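Local atomic coordinates of iron-binding protein (Staphylococcus epidermidis, PDB entry 4M7O), a protein that probably binds iron or an iron complex and delivers it for uptake, as a solute-binding protein of the periplasmic type. Residues I35-I41 with I126-R132. Sequence-based numbering, arbitrary orientation.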
ATOM      1  N   ILE A  35       7.609  -9.991  -1.633  1.00 25.12           N
ATOM      2  CA  ILE A  35       7.633 -10.894  -0.495  1.00 27.30           C
ATOM      3  C   ILE A  35       8.232 -12.246  -0.895  1.00 32.33           C
ATOM      4  O   ILE A  35       9.037 -12.819  -0.155  1.00 30.24           O
ATOM      5  CB  ILE A  35       6.212 -11.116   0.063  1.00 28.86           C
ATOM      6  CG1 ILE A  35       5.652  -9.813   0.654  1.00 30.53           C
ATOM      7  CG2 ILE A  35       6.208 -12.233   1.102  1.00 24.83           C
ATOM      8  CD1 ILE A  35       4.170  -9.880   0.968  1.00 27.95           C
ATOM      9  N   LEU A  36       7.823 -12.760  -2.053  1.00 25.57           N
ATOM     10  CA  LEU A  36       8.350 -14.025  -2.570  1.00 26.81           C
ATOM     11  C   LEU A  36       9.864 -13.980  -2.709  1.00 24.91           C
ATOM     12  O   LEU A  36      10.556 -14.937  -2.351  1.00 32.25           O
ATOM     13  CB  LEU A  36       7.714 -14.364  -3.925  1.00 21.29           C
ATOM     14  CG  LEU A  36       6.277 -14.872  -3.840  1.00 27.74           C
ATOM     15  CD1 LEU A  36       5.640 -14.971  -5.242  1.00 25.18           C
ATOM     16  CD2 LEU A  36       6.281 -16.238  -3.138  1.00 24.99           C
ATOM     17  N   TYR A  37      10.380 -12.871  -3.234  1.00 25.38           N
ATOM     18  CA  TYR A  37      11.822 -12.713  -3.394  1.00 29.94           C
ATOM     19  C   TYR A  37      12.488 -12.681  -2.024  1.00 30.58           C
ATOM     20  O   TYR A  37      13.541 -13.286  -1.842  1.00 28.38           O
ATOM     21  CB  TYR A  37      12.157 -11.442  -4.187  1.00 28.09           C
ATOM     22  CG  TYR A  37      12.420 -11.675  -5.659  1.00 31.13           C
ATOM     23  CD1 TYR A  37      11.381 -11.747  -6.569  1.00 27.52           C
ATOM     24  CD2 TYR A  37      13.715 -11.808  -6.137  1.00 35.23           C
ATOM     25  CE1 TYR A  37      11.621 -11.930  -7.901  1.00 31.95           C
ATOM     26  CE2 TYR A  37      13.959 -12.013  -7.475  1.00 35.20           C
ATOM     27  CZ  TYR A  37      12.908 -12.073  -8.352  1.00 34.40           C
ATOM     28  OH  TYR A  37      13.135 -12.282  -9.688  1.00 37.40           O
ATOM     29  N   ARG A  38      11.874 -11.997  -1.056  1.00 27.12           N
ATOM     30  CA  ARG A  38      12.489 -11.889   0.281  1.00 30.17           C
ATOM     31  C   ARG A  38      12.431 -13.229   1.032  1.00 33.70           C
ATOM     32  O   ARG A  38      13.161 -13.447   1.994  1.00 38.30           O
ATOM     33  CB  ARG A  38      11.856 -10.759   1.107  1.00 29.25           C
ATOM     34  CG  ARG A  38      12.198  -9.341   0.615  1.00 29.14           C
ATOM     35  CD  ARG A  38      13.701  -9.024   0.733  1.00 31.66           C
ATOM     36  NE  ARG A  38      14.181  -9.175   2.101  1.00 35.86           N
ATOM     37  CZ  ARG A  38      13.994  -8.280   3.074  1.00 46.41           C
ATOM     38  NH1 ARG A  38      13.335  -7.155   2.839  1.00 39.15           N
ATOM     39  NH2 ARG A  38      14.470  -8.508   4.290  1.00 55.59           N
ATOM     40  N   LEU A  39      11.576 -14.131   0.570  1.00 37.23           N
ATOM     41  CA  LEU A  39      11.491 -15.469   1.152  1.00 40.95           C
ATOM     42  C   LEU A  39      12.512 -16.417   0.528  1.00 41.14           C
ATOM     43  O   LEU A  39      12.662 -17.560   0.981  1.00 36.59           O
ATOM     44  CB  LEU A  39      10.076 -16.052   1.005  1.00 33.12           C
ATOM     45  CG  LEU A  39       8.985 -15.323   1.802  1.00 38.04           C
ATOM     46  CD1 LEU A  39       7.654 -16.064   1.726  1.00 39.97           C
ATOM     47  CD2 LEU A  39       9.411 -15.137   3.246  1.00 37.39           C
ATOM     48  N   GLY A  40      13.219 -15.940  -0.498  1.00 38.29           N
ATOM     49  CA  GLY A  40      14.287 -16.716  -1.112  1.00 40.83           C
ATOM     50  C   GLY A  40      13.809 -17.553  -2.288  1.00 34.04           C
ATOM     51  O   GLY A  40      14.547 -18.388  -2.807  1.00 38.79           O
ATOM     52  N   ILE A  41      12.576 -17.329  -2.727  1.00 39.26           N
ATOM     53  CA  ILE A  41      12.035 -18.145  -3.809  1.00 41.21           C
ATOM     54  C   ILE A  41      11.721 -17.356  -5.081  1.00 37.75           C
ATOM     55  O   ILE A  41      10.859 -17.754  -5.862  1.00 36.14           O
ATOM     56  CB  ILE A  41      10.816 -19.007  -3.351  1.00 39.13           C
ATOM     57  CG1 ILE A  41       9.697 -18.138  -2.777  1.00 42.69           C
ATOM     58  CG2 ILE A  41      11.246 -20.044  -2.315  1.00 38.83           C
ATOM     59  CD1 ILE A  41       8.503 -18.950  -2.282  1.00 38.36           C
ATOM     60  N   ILE A 126       2.037 -16.159   3.546  1.00 33.04           N
ATOM     61  CA  ILE A 126       2.736 -16.584   2.337  1.00 36.92           C
ATOM     62  C   ILE A 126       3.881 -17.523   2.700  1.00 43.34           C
ATOM     63  O   ILE A 126       4.184 -18.458   1.954  1.00 41.85           O
ATOM     64  CB  ILE A 126       3.265 -15.388   1.537  1.00 35.36           C
ATOM     65  CG1 ILE A 126       2.093 -14.540   1.049  1.00 33.68           C
ATOM     66  CG2 ILE A 126       4.140 -15.863   0.347  1.00 26.78           C
ATOM     67  CD1 ILE A 126       2.517 -13.207   0.469  1.00 30.24           C
ATOM     68  N   GLY A 127       4.509 -17.280   3.849  1.00 42.20           N
ATOM     69  CA  GLY A 127       5.544 -18.171   4.339  1.00 42.85           C
ATOM     70  C   GLY A 127       5.005 -19.565   4.588  1.00 43.80           C
ATOM     71  O   GLY A 127       5.646 -20.555   4.236  1.00 49.10           O
ATOM     72  N   GLN A 128       3.825 -19.658   5.192  1.00 37.38           N
ATOM     73  CA  GLN A 128       3.276 -20.970   5.506  1.00 39.82           C
ATOM     74  C   GLN A 128       2.777 -21.668   4.247  1.00 44.15           C
ATOM     75  O   GLN A 128       2.859 -22.886   4.132  1.00 46.84           O
ATOM     76  CB  GLN A 128       2.159 -20.864   6.536  1.00 46.61           C
ATOM     77  CG  GLN A 128       1.553 -22.206   6.904  1.00 59.20           C
ATOM     78  CD  GLN A 128       0.719 -22.129   8.163  1.00 72.05           C
ATOM     79  OE1 GLN A 128       0.410 -21.037   8.645  1.00 75.82           O
ATOM     80  NE2 GLN A 128       0.357 -23.290   8.711  1.00 76.62           N
ATOM     81  N   LEU A 129       2.275 -20.883   3.299  1.00 45.04           N
ATOM     82  CA  LEU A 129       1.765 -21.413   2.040  1.00 43.30           C
ATOM     83  C   LEU A 129       2.878 -22.079   1.233  1.00 40.81           C
ATOM     84  O   LEU A 129       2.690 -23.164   0.683  1.00 45.10           O
ATOM     85  CB  LEU A 129       1.108 -20.283   1.231  1.00 38.36           C
ATOM     86  CG  LEU A 129       0.744 -20.578  -0.227  1.00 37.37           C
ATOM     87  CD1 LEU A 129      -0.323 -21.655  -0.329  1.00 33.61           C
ATOM     88  CD2 LEU A 129       0.310 -19.318  -0.963  1.00 31.78           C
ATOM     89  N   THR A 130       4.042 -21.435   1.197  1.00 39.06           N
ATOM     90  CA  THR A 130       5.173 -21.878   0.377  1.00 36.20           C
ATOM     91  C   THR A 130       6.226 -22.646   1.151  1.00 38.60           C
ATOM     92  O   THR A 130       7.334 -22.839   0.648  1.00 41.86           O
ATOM     93  CB  THR A 130       5.909 -20.674  -0.239  1.00 37.87           C
ATOM     94  OG1 THR A 130       6.408 -19.831   0.814  1.00 39.47           O
ATOM     95  CG2 THR A 130       4.977 -19.868  -1.111  1.00 38.14           C
ATOM     96  N   ASP A 131       5.894 -23.059   2.370  1.00 41.27           N
ATOM     97  CA  ASP A 131       6.844 -23.781   3.221  1.00 48.24           C
ATOM     98  C   ASP A 131       8.157 -23.008   3.357  1.00 46.27           C
ATOM     99  O   ASP A 131       9.241 -23.565   3.226  1.00 44.03           O
ATOM    100  CB  ASP A 131       7.096 -25.199   2.684  1.00 53.70           C
ATOM    101  CG  ASP A 131       7.726 -26.114   3.718  1.00 63.28           C
ATOM    102  OD1 ASP A 131       7.626 -25.809   4.924  1.00 64.18           O
ATOM    103  OD2 ASP A 131       8.319 -27.143   3.328  1.00 66.33           O
ATOM    104  N   ARG A 132       8.049 -21.710   3.610  1.00 44.69           N
ATOM    105  CA  ARG A 132       9.214 -20.877   3.856  1.00 44.94           C
ATOM    106  C   ARG A 132       9.004 -20.135   5.167  1.00 48.87           C
ATOM    107  O   ARG A 132       9.247 -18.933   5.247  1.00 44.81           O
ATOM    108  CB  ARG A 132       9.405 -19.883   2.706  1.00 40.78           C
ATOM    109  CG  ARG A 132       9.540 -20.554   1.349  1.00 42.94           C
ATOM    110  CD  ARG A 132      10.848 -21.308   1.232  1.00 43.47           C
ATOM    111  NE  ARG A 132      11.968 -20.383   1.077  1.00 49.31           N
ATOM    112  CZ  ARG A 132      13.250 -20.733   1.092  1.00 51.77           C
ATOM    113  NH1 ARG A 132      13.600 -22.003   1.249  1.00 53.95           N
ATOM    114  NH2 ARG A 132      14.187 -19.811   0.944  1.00 47.40           N
TER
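Ile35 meets Ile126 at about a right angle, its CD1 methyl lying 3.7 Å from CD1 of Ile126. The next residue, Leu36, brings CD2 to the other branch of the same residue, so Ile126 is touched at both CD1 and CG2. Leu36 and Ile126 also both touch Leu84, which places them against strand 82-86 of the parallel sheet. One turn on from Ile35, Leu39 completes the set around Ile126: its CD1 stands 3.8 Å from Ile126 CG2 and 4.0 Å from Gly127 CA, while its side chain also touches Gln135 and Ala136 of helix 133-152.

Two helix ends of the lobe holding the five-stranded parallel sheet (order 3-2-1-4-5) thus come together, helix 30-38 following its first strand and helix 116-129 its last. The helix 133-152 that follows runs on toward the second lobe, as in the solute-binding proteins whose two lobes are joined by a long helix.

At Gly40 the chain turns out of the helix in a Schellman motif, with positive phi and bonds from Gly40 N to Tyr37 O and from Ile41 N to Leu36 O. Arg132 NE and NH2, along one side of the guanidinium, both donate to the carbonyl oxygen just before this glycine: NH2 lies 2.7 Å and NE 2.9 Å from Leu39 O, which sits in the guanidinium plane. Neither bond is straight (N-H...O 148° and 141°), as expected when two donors of one group share a single acceptor. Ile41 covers one face of that guanidinium with CG2, 3.5 Å from Arg132 NE. Its CG1, set between backbone N and carbonyl carbon (chi1 57°), carries CD1 to within 3.7 Å of Thr130 CB, whose hydroxyl OG1 donates back to Ile126 O.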